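Local coordinates for SusD-like carbohydrate binding protein (Bacteroides vulgatus, PDB 3LEW) that probably binds carbohydrates or related nutrients at the bacterial outer membrane, as a member of the SusD family, at residues Ala41-Gly44 and Tyr45-Leu49; Asn83-Ser86 and Trp87-Ala90; Leu122-Arg125 and Gly126-Leu130; His198-Asn202 and Glu203-Gly207. One frame throughout, in Å; residues are numbered along the deposited sequence.

Contact 1: residues Ala41-Gly44 and Tyr45-Leu49; sequences ANPG and YGAML
Gly44 O accepts a 2.9 Å hydrogen bond from Ala47 N as the chain turns out of the loop 41-44 into helix 46-54, with the donor standing above the carbonyl plane, 46° out of it. Just before this, Pro43 is the centre of an inverse gamma turn, closed by a weak bond from Gly44 N to Asn42 O. Gly44 follows with a positive phi of 66°, a value that suits glycine and is consistent with the turn that brings its carbonyl to Ala47 N. The methyl group of Ala47 fills the inside of the bend. Its CB points at the loop and lies 3.5 Å from Asn42 CA and 3.9 Å from Pro43 CD, a ring carbon of the proline. Asn42 sets CG beside its own backbone N (chi1 -63°), which helps bring OD1 alongside the same methyl, 3.6 Å from Ala47 CB. This is a van der Waals approach: the amide spends its polarity on other partners, OD1 on Thr82 OG1 and ND2 on Asn38 O. A water joins the backbones, donating a hydrogen bond to Pro43 O and accepting one from Gly46 N at 2.9 Å. The selenium of Met48, a selenomethionine, passes 4.2 Å from Gly44 O, while the ring of Tyr45 meets that of Phe127. One direct bond and one water thus serve amides of the incoming helix turn that have no helical carbonyl before them, and the Ala47 methyl packs against the buried bend, touching Asn42 and Pro43.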
loop_
_atom_site.group_PDB
_atom_site.type_symbol
_atom_site.label_atom_id
_atom_site.label_comp_id
_atom_site.label_asym_id
_atom_site.label_seq_id
_atom_site.Cartn_x
_atom_site.Cartn_y
_atom_site.Cartn_z
ATOM N N ALA A 41 -9.383 8.437 12.559
ATOM C CA ALA A 41 -8.954 8.757 11.186
ATOM C C ALA A 41 -7.808 7.880 10.698
ATOM O O ALA A 41 -7.564 7.810 9.512
ATOM C CB ALA A 41 -8.539 10.283 11.077
ATOM N N ASN A 42 -7.061 7.262 11.628
ATOM C CA ASN A 42 -5.869 6.484 11.279
ATOM C C ASN A 42 -5.836 5.096 11.910
ATOM O O ASN A 42 -5.197 4.898 12.962
ATOM C CB ASN A 42 -4.619 7.258 11.722
ATOM C CG ASN A 42 -4.498 8.588 10.967
ATOM O OD1 ASN A 42 -4.239 8.565 9.769
ATOM N ND2 ASN A 42 -4.694 9.719 11.659
ATOM N N PRO A 43 -6.467 4.129 11.263
ATOM C CA PRO A 43 -6.533 2.770 11.886
ATOM C C PRO A 43 -5.345 1.906 11.544
ATOM O O PRO A 43 -5.378 1.143 10.593
ATOM C CB PRO A 43 -7.883 2.209 11.341
ATOM C CG PRO A 43 -8.576 3.409 10.709
ATOM C CD PRO A 43 -7.496 4.306 10.228
ATOM N N GLY A 44 -4.233 2.066 12.269
ATOM C CA GLY A 44 -3.037 1.277 11.991
ATOM C C GLY A 44 -2.345 1.525 10.670
ATOM O O GLY A 44 -2.567 2.579 10.015
ATOM N N TYR A 45 -1.484 0.589 10.265
ATOM C CA TYR A 45 -0.706 0.735 9.036
ATOM C C TYR A 45 -1.537 0.984 7.773
ATOM O O TYR A 45 -1.083 1.666 6.816
ATOM C CB TYR A 45 0.185 -0.481 8.816
ATOM C CG TYR A 45 1.006 -0.441 7.549
ATOM C CD1 TYR A 45 2.178 0.287 7.499
ATOM C CD2 TYR A 45 0.647 -1.174 6.434
ATOM C CE1 TYR A 45 2.950 0.303 6.349
ATOM C CE2 TYR A 45 1.396 -1.150 5.307
ATOM C CZ TYR A 45 2.543 -0.420 5.259
ATOM O OH TYR A 45 3.348 -0.386 4.142
ATOM N N GLY A 46 -2.728 0.387 7.722
ATOM C CA GLY A 46 -3.634 0.670 6.628
ATOM C C GLY A 46 -3.982 2.123 6.399
ATOM O O GLY A 46 -4.318 2.504 5.274
ATOM N N ALA A 47 -3.957 2.952 7.441
ATOM C CA ALA A 47 -4.069 4.383 7.255
ATOM C C ALA A 47 -3.079 4.958 6.246
ATOM O O ALA A 47 -3.439 5.873 5.473
ATOM C CB ALA A 47 -4.001 5.158 8.618
HETATM N N MSE A 48 -1.827 4.500 6.259
HETATM C CA MSE A 48 -0.888 4.968 5.248
HETATM C C MSE A 48 -1.263 4.474 3.833
HETATM O O MSE A 48 -1.176 5.237 2.871
HETATM C CB MSE A 48 0.536 4.572 5.621
HETATM C CG MSE A 48 1.107 5.453 6.775
HETATM SE SE MSE A 48 0.810 4.644 8.491
HETATM C CE MSE A 48 2.020 3.388 8.438
ATOM N N LEU A 49 -1.764 3.243 3.723
ATOM C CA LEU A 49 -2.214 2.721 2.416
ATOM C C LEU A 49 -3.359 3.584 1.891
ATOM O O LEU A 49 -3.429 3.936 0.700
ATOM C CB LEU A 49 -2.672 1.281 2.558
ATOM C CG LEU A 49 -1.574 0.315 3.045
ATOM C CD1 LEU A 49 -2.163 -1.104 3.051
ATOM C CD2 LEU A 49 -0.319 0.328 2.169
HETATM O O HOH W 1 -4.375 -1.206 9.564
#

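Contact 2: residues Asn83-Ser86 and Trp87-Ala90; sequences NTLS and WLLA
Along helix 81-103, in the TPR-related helical part of this SusD-like protein, Leu85 and Leu89 pack one turn apart on the same flank. Their branched ends cross obliquely: Leu85 CD1 lies 3.5 Å from Leu89 CG, and Leu85 CG is 3.6 Å from Leu89 CD1. Different first torsions bring them together, Leu85 with CG anti to the backbone N (chi1 -176°) and Leu89 with CG beside it (chi1 -65°); Leu85 leans slightly forward along the helix and Leu89 slightly back. Leu89 CG also sits 3.3 Å from Leu85 O, the carbonyl oxygen that takes the 2.8 Å bond from Leu89 N. Ala90 N bonds Ser86 O at 3.0 Å, and Leu88 N bonds Thr84 O at 3.2 Å; the bond from Trp87 N to Asn83 O is weak. Polar ends leave the helix for other partners: Ser86 OG pairs with His131 NE2 and Tyr136 OH, Asn83 ND2 with Arg471 O, and Trp87 NE1 with Glu476 OE1. Leu89 rests on Tyr32 and Leu33 of helix 19-35, whereas Trp87 faces the C-terminal region, touching Thr473 ahead of helix 474-479.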
loop_
_atom_site.group_PDB
_atom_site.type_symbol
_atom_site.label_atom_id
_atom_site.label_comp_id
_atom_site.label_asym_id
_atom_site.label_seq_id
_atom_site.Cartn_x
_atom_site.Cartn_y
_atom_site.Cartn_z
ATOM N N ASN A 83 0.900 11.156 9.214
ATOM C CA ASN A 83 2.349 11.298 9.188
ATOM C C ASN A 83 2.982 10.905 10.496
ATOM O O ASN A 83 3.995 10.202 10.515
ATOM C CB ASN A 83 2.707 12.706 8.758
ATOM C CG ASN A 83 4.152 12.848 8.359
ATOM O OD1 ASN A 83 4.587 12.379 7.282
ATOM N ND2 ASN A 83 4.928 13.452 9.242
ATOM N N THR A 84 2.418 11.347 11.605
ATOM C CA THR A 84 2.887 10.957 12.912
ATOM C C THR A 84 2.814 9.458 13.154
ATOM O O THR A 84 3.791 8.851 13.606
ATOM C CB THR A 84 2.108 11.752 14.019
ATOM O OG1 THR A 84 2.443 13.140 13.882
ATOM C CG2 THR A 84 2.427 11.292 15.443
ATOM N N LEU A 85 1.671 8.845 12.847
ATOM C CA LEU A 85 1.531 7.433 13.086
ATOM C C LEU A 85 2.519 6.607 12.266
ATOM O O LEU A 85 3.046 5.595 12.754
ATOM C CB LEU A 85 0.116 6.984 12.715
ATOM C CG LEU A 85 -0.185 5.518 13.018
ATOM C CD1 LEU A 85 -0.017 5.167 14.543
ATOM C CD2 LEU A 85 -1.602 5.151 12.527
ATOM N N SER A 86 2.816 7.065 11.056
ATOM C CA SER A 86 3.759 6.362 10.194
ATOM C C SER A 86 5.104 6.180 10.889
ATOM O O SER A 86 5.676 5.065 10.975
ATOM C CB SER A 86 3.917 7.114 8.874
ATOM O OG SER A 86 4.871 6.497 8.032
ATOM N N TRP A 87 5.600 7.297 11.398
ATOM C CA TRP A 87 6.908 7.310 12.072
ATOM C C TRP A 87 6.916 6.409 13.315
ATOM O O TRP A 87 7.853 5.629 13.553
ATOM C CB TRP A 87 7.259 8.738 12.478
ATOM C CG TRP A 87 8.741 8.935 12.785
ATOM C CD1 TRP A 87 9.286 9.090 14.001
ATOM C CD2 TRP A 87 9.819 9.009 11.846
ATOM N NE1 TRP A 87 10.665 9.257 13.913
ATOM C CE2 TRP A 87 11.018 9.201 12.591
ATOM C CE3 TRP A 87 9.904 8.908 10.459
ATOM C CZ2 TRP A 87 12.271 9.335 11.974
ATOM C CZ3 TRP A 87 11.150 9.048 9.838
ATOM C CH2 TRP A 87 12.329 9.217 10.614
ATOM N N LEU A 88 5.879 6.546 14.140
ATOM C CA LEU A 88 5.788 5.790 15.379
ATOM C C LEU A 88 5.683 4.289 15.124
ATOM O O LEU A 88 6.367 3.502 15.772
ATOM C CB LEU A 88 4.605 6.303 16.207
ATOM C CG LEU A 88 4.038 5.505 17.388
ATOM C CD1 LEU A 88 2.914 6.302 18.012
ATOM C CD2 LEU A 88 3.481 4.188 16.956
ATOM N N LEU A 89 4.815 3.896 14.200
ATOM C CA LEU A 89 4.620 2.479 13.924
ATOM C C LEU A 89 5.903 1.891 13.345
ATOM O O LEU A 89 6.331 0.814 13.800
ATOM C CB LEU A 89 3.460 2.191 12.980
ATOM C CG LEU A 89 2.049 2.532 13.464
ATOM C CD1 LEU A 89 1.030 2.206 12.353
ATOM C CD2 LEU A 89 1.711 1.863 14.851
ATOM N N ALA A 90 6.511 2.573 12.368
ATOM C CA ALA A 90 7.719 2.058 11.738
ATOM C C ALA A 90 8.804 1.788 12.796
ATOM O O ALA A 90 9.371 0.697 12.869
ATOM C CB ALA A 90 8.253 3.030 10.644
#

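Contact 3: residues Leu122-Arg125 and Gly126-Leu130; sequences LALR and GFLYL
Arg125 carries CG anti to its N (chi1 -171°) and Tyr129, one turn on, holds CG beside the backbone N (chi1 -76°), so the two side chains lean toward each other along helix 111-135. The touching is done by the aliphatic part of the arginine: its CG is 3.6 Å from Tyr129 CE2, and its CD 3.9 Å from that same CE2. The guanidinium and phenol planes stand 64° apart, which is no stacking geometry. The arginine chain bends about its CG-CD bond, and its head goes to neighbouring helices, NH2 forming a salt bridge with Asp180 OD1 and NH1 a hydrogen bond with Asn98 OD1. Tyr129 OH pairs with Tyr152 O. In the backbone, Tyr129 N bonds Arg125 O at 2.9 Å. Round the helix, Leu124 meets two partners with different atoms: its CD1 lies 4.4 Å from Phe127 CD2, and its CG the same distance from Leu128 CD1. Gly126 N bonds Leu122 O at 2.8 Å, while Gly126 O, besides serving Leu130 N, pairs with Ser177 OG of helix 170-187. All eight touching residues of the two segments are buried, so the positive charge of Arg125 is probably compensated by Asp180 and helped by the bond to Asn98; the tyrosine ring packs on its CG and CD methylenes, and the side chains of Leu124, Phe127 and Leu128 form an apolar flank.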
loop_
_atom_site.group_PDB
_atom_site.type_symbol
_atom_site.label_atom_id
_atom_site.label_comp_id
_atom_site.label_asym_id
_atom_site.label_seq_id
_atom_site.Cartn_x
_atom_site.Cartn_y
_atom_site.Cartn_z
ATOM N N LEU A 122 13.704 -10.365 10.609
ATOM C CA LEU A 122 14.419 -9.637 9.543
ATOM C C LEU A 122 13.501 -9.213 8.415
ATOM O O LEU A 122 13.645 -8.108 7.890
ATOM C CB LEU A 122 15.569 -10.513 8.987
ATOM C CG LEU A 122 16.832 -10.657 9.866
ATOM C CD1 LEU A 122 17.734 -11.858 9.391
ATOM C CD2 LEU A 122 17.656 -9.326 9.901
ATOM N N ALA A 123 12.559 -10.083 8.023
ATOM C CA ALA A 123 11.635 -9.796 6.914
ATOM C C ALA A 123 10.703 -8.640 7.291
ATOM O O ALA A 123 10.517 -7.717 6.496
ATOM C CB ALA A 123 10.844 -11.079 6.502
ATOM N N LEU A 124 10.170 -8.662 8.518
ATOM C CA LEU A 124 9.311 -7.562 8.996
ATOM C C LEU A 124 10.118 -6.272 9.076
ATOM O O LEU A 124 9.642 -5.207 8.667
ATOM C CB LEU A 124 8.658 -7.888 10.336
ATOM C CG LEU A 124 7.651 -6.849 10.918
ATOM C CD1 LEU A 124 6.548 -6.487 9.940
ATOM C CD2 LEU A 124 7.062 -7.374 12.211
ATOM N N ARG A 125 11.331 -6.366 9.597
ATOM C CA ARG A 125 12.180 -5.173 9.661
ATOM C C ARG A 125 12.442 -4.632 8.250
ATOM O O ARG A 125 12.335 -3.402 7.978
ATOM C CB ARG A 125 13.470 -5.452 10.396
ATOM C CG ARG A 125 14.266 -4.190 10.669
ATOM C CD ARG A 125 15.542 -4.478 11.455
ATOM N NE ARG A 125 16.621 -5.038 10.629
ATOM C CZ ARG A 125 17.799 -5.474 11.114
ATOM N NH1 ARG A 125 18.042 -5.494 12.415
ATOM N NH2 ARG A 125 18.728 -5.939 10.305
ATOM N N GLY A 126 12.778 -5.531 7.322
ATOM C CA GLY A 126 12.979 -5.133 5.935
ATOM C C GLY A 126 11.766 -4.466 5.307
ATOM O O GLY A 126 11.879 -3.475 4.542
ATOM N N PHE A 127 10.582 -5.000 5.601
ATOM C CA PHE A 127 9.320 -4.411 5.139
ATOM C C PHE A 127 9.124 -2.975 5.643
ATOM O O PHE A 127 8.647 -2.115 4.887
ATOM C CB PHE A 127 8.140 -5.267 5.584
ATOM C CG PHE A 127 6.775 -4.693 5.246
ATOM C CD1 PHE A 127 6.280 -4.734 3.950
ATOM C CD2 PHE A 127 5.974 -4.159 6.209
ATOM C CE1 PHE A 127 5.016 -4.229 3.625
ATOM C CE2 PHE A 127 4.724 -3.649 5.874
ATOM C CZ PHE A 127 4.252 -3.713 4.601
ATOM N N LEU A 128 9.509 -2.729 6.892
ATOM C CA LEU A 128 9.334 -1.411 7.490
ATOM C C LEU A 128 10.382 -0.442 6.920
ATOM O O LEU A 128 10.077 0.721 6.633
ATOM C CB LEU A 128 9.342 -1.465 9.017
ATOM C CG LEU A 128 8.126 -2.225 9.599
ATOM C CD1 LEU A 128 8.348 -2.498 11.132
ATOM C CD2 LEU A 128 6.801 -1.515 9.257
ATOM N N TYR A 129 11.592 -0.908 6.655
ATOM C CA TYR A 129 12.574 -0.030 5.926
ATOM C C TYR A 129 12.126 0.241 4.476
ATOM O O TYR A 129 12.396 1.313 3.919
ATOM C CB TYR A 129 14.003 -0.549 6.006
ATOM C CG TYR A 129 14.635 -0.287 7.357
ATOM C CD1 TYR A 129 14.757 1.003 7.855
ATOM C CD2 TYR A 129 15.061 -1.346 8.174
ATOM C CE1 TYR A 129 15.280 1.258 9.114
ATOM C CE2 TYR A 129 15.617 -1.099 9.441
ATOM C CZ TYR A 129 15.690 0.211 9.921
ATOM O OH TYR A 129 16.193 0.495 11.181
ATOM N N LEU A 130 11.422 -0.712 3.845
ATOM C CA LEU A 130 10.846 -0.474 2.516
ATOM C C LEU A 130 9.801 0.650 2.569
ATOM O O LEU A 130 9.733 1.518 1.697
ATOM C CB LEU A 130 10.223 -1.731 1.930
ATOM C CG LEU A 130 9.477 -1.616 0.603
ATOM C CD1 LEU A 130 10.445 -1.096 -0.469
ATOM C CD2 LEU A 130 8.881 -2.965 0.173
#

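Contact 4: residues His198-Asn202 and Glu203-Gly207; sequences HKIDN and EVVLG
Asp201 is the N-cap of helix 202-215, and Ile200 just before it meets Val205 inside the first turn in a hydrophobic staple. The aliphatic pair cross at about a right angle, branch to branch: Ile200 CG2 presses on Val205 CG2 at 3.5 Å, tighter than usual for two carbons. Ile200 also lies nearly perpendicular to Val204, whose CG1 is a looser 4.1 Å from that same CG2. The other branch of Val204, CG2, rests beside the carboxylate, 3.4 Å from Asp201 OD1. The aspartate takes the crowded position between its N and carbonyl carbon (chi1 67°), curling its carboxylate back over the helix start, where Val204 N meets Asp201 OD1 nearly along the C-O axis at 3.0 Å. Glu203, its chain extended beyond CG, shares a water with the aspartate. That water donates to both, to Asp201 OD2 at 2.7 Å and to Glu203 OE1 at 2.9 Å; together with Arg194, which forms a salt bridge to OD2, it probably eases the like charges of this pair, though Asp233 also lies close to Glu203 OE2. The helix N-terminus would also favour a charged aspartate. Ile200 and Val204 reach Trp256 of strand 254-258, and Val205 touches Leu185 of helix 170-187. Asp201 spends its main-chain carbonyl on the helix too: Val205 N bonds Asp201 O at 3.0 Å with an N-H...O angle of 169°.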
loop_
_atom_site.group_PDB
_atom_site.type_symbol
_atom_site.label_atom_id
_atom_site.label_comp_id
_atom_site.label_asym_id
_atom_site.label_seq_id
_atom_site.Cartn_x
_atom_site.Cartn_y
_atom_site.Cartn_z
ATOM N N HIS A 198 -1.189 -13.670 7.826
ATOM C CA HIS A 198 -0.336 -12.524 8.245
ATOM C C HIS A 198 1.098 -12.973 8.533
ATOM O O HIS A 198 2.009 -12.129 8.664
ATOM C CB HIS A 198 -0.919 -11.812 9.492
ATOM C CG HIS A 198 -1.015 -12.684 10.713
ATOM N ND1 HIS A 198 -1.967 -13.686 10.843
ATOM C CD2 HIS A 198 -0.295 -12.686 11.857
ATOM C CE1 HIS A 198 -1.805 -14.278 12.018
ATOM N NE2 HIS A 198 -0.788 -13.700 12.646
ATOM N N LYS A 199 1.312 -14.289 8.675
ATOM C CA LYS A 199 2.629 -14.829 9.017
ATOM C C LYS A 199 3.524 -14.841 7.779
ATOM O O LYS A 199 3.059 -15.012 6.658
ATOM C CB LYS A 199 2.503 -16.254 9.549
ATOM C CG LYS A 199 1.816 -16.359 10.891
ATOM C CD LYS A 199 2.731 -15.735 11.981
ATOM C CE LYS A 199 2.803 -16.550 13.259
ATOM N NZ LYS A 199 4.139 -16.400 13.962
ATOM N N ILE A 200 4.798 -14.568 7.974
ATOM C CA ILE A 200 5.756 -14.501 6.884
ATOM C C ILE A 200 6.402 -15.872 6.645
ATOM O O ILE A 200 7.069 -16.423 7.513
ATOM C CB ILE A 200 6.867 -13.438 7.227
ATOM C CG1 ILE A 200 6.234 -12.071 7.464
ATOM C CG2 ILE A 200 7.952 -13.433 6.158
ATOM C CD1 ILE A 200 7.256 -11.005 7.848
ATOM N N ASP A 201 6.246 -16.418 5.449
ATOM C CA ASP A 201 6.911 -17.646 5.045
ATOM C C ASP A 201 7.798 -17.324 3.833
ATOM O O ASP A 201 8.038 -16.145 3.526
ATOM C CB ASP A 201 5.928 -18.795 4.769
ATOM C CG ASP A 201 5.051 -18.559 3.561
ATOM O OD1 ASP A 201 5.158 -17.452 2.952
ATOM O OD2 ASP A 201 4.197 -19.458 3.246
ATOM N N ASN A 202 8.372 -18.357 3.237
ATOM C CA ASN A 202 9.274 -18.166 2.094
ATOM C C ASN A 202 8.583 -17.380 0.981
ATOM O O ASN A 202 9.182 -16.478 0.443
ATOM C CB ASN A 202 9.847 -19.514 1.623
ATOM C CG ASN A 202 10.978 -19.358 0.547
ATOM O OD1 ASN A 202 12.178 -19.295 0.876
ATOM N ND2 ASN A 202 10.586 -19.308 -0.685
ATOM N N GLU A 203 7.349 -17.724 0.636
ATOM C CA GLU A 203 6.626 -17.011 -0.419
ATOM C C GLU A 203 6.444 -15.518 -0.118
ATOM O O GLU A 203 6.615 -14.659 -0.997
ATOM C CB GLU A 203 5.276 -17.691 -0.689
ATOM C CG GLU A 203 4.476 -16.952 -1.732
ATOM C CD GLU A 203 3.156 -17.603 -2.092
ATOM O OE1 GLU A 203 2.777 -18.589 -1.458
ATOM O OE2 GLU A 203 2.502 -17.099 -3.017
ATOM N N VAL A 204 6.069 -15.205 1.122
ATOM C CA VAL A 204 5.895 -13.817 1.538
ATOM C C VAL A 204 7.203 -13.065 1.377
ATOM O O VAL A 204 7.222 -11.979 0.803
ATOM C CB VAL A 204 5.326 -13.652 2.967
ATOM C CG1 VAL A 204 5.238 -12.139 3.371
ATOM C CG2 VAL A 204 3.932 -14.317 3.111
ATOM N N VAL A 205 8.321 -13.663 1.830
ATOM C CA VAL A 205 9.638 -13.021 1.653
ATOM C C VAL A 205 9.951 -12.753 0.155
ATOM O O VAL A 205 10.390 -11.665 -0.195
ATOM C CB VAL A 205 10.751 -13.819 2.319
ATOM C CG1 VAL A 205 12.118 -13.139 2.062
ATOM C CG2 VAL A 205 10.503 -13.940 3.866
ATOM N N LEU A 206 9.727 -13.736 -0.718
ATOM C CA LEU A 206 9.965 -13.548 -2.135
ATOM C C LEU A 206 9.134 -12.368 -2.649
ATOM O O LEU A 206 9.614 -11.571 -3.467
ATOM C CB LEU A 206 9.606 -14.824 -2.937
ATOM C CG LEU A 206 10.573 -16.010 -2.813
ATOM C CD1 LEU A 206 9.959 -17.241 -3.472
ATOM C CD2 LEU A 206 11.973 -15.651 -3.463
ATOM N N GLY A 207 7.891 -12.253 -2.173
ATOM C CA GLY A 207 7.025 -11.212 -2.674
ATOM C C GLY A 207 7.502 -9.845 -2.214
ATOM O O GLY A 207 7.533 -8.865 -3.014
HETATM O O HOH W 2 2.235 -19.199 1.367
#

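In the fold
Contacts 2 and 3 lie mid-helix, on the consecutive helices 81-103 and 111-135, where regular helical bonds run beneath mainly apolar side chains, with a buried Arg125 in contact 3; contacts 1 and 4 are helix starts, one served by a glycine carbonyl and a water, the other by an aspartate cap. The touching residues of contacts 1 and 3 are buried, contact 2 is mostly so with Thr84 exposed, and contact 4 is partly exposed at Asp201 and Glu203. Contact 1 nests on contact 2, Leu85 CD2 packing on Asn42 O and Gly44 O, and reaches contact 3 through Tyr45 and Phe127. Contact 4 fits Ile200 and Val205 against Ala123 of contact 3 but lies about 11 Å from contact 1 between nearest atoms.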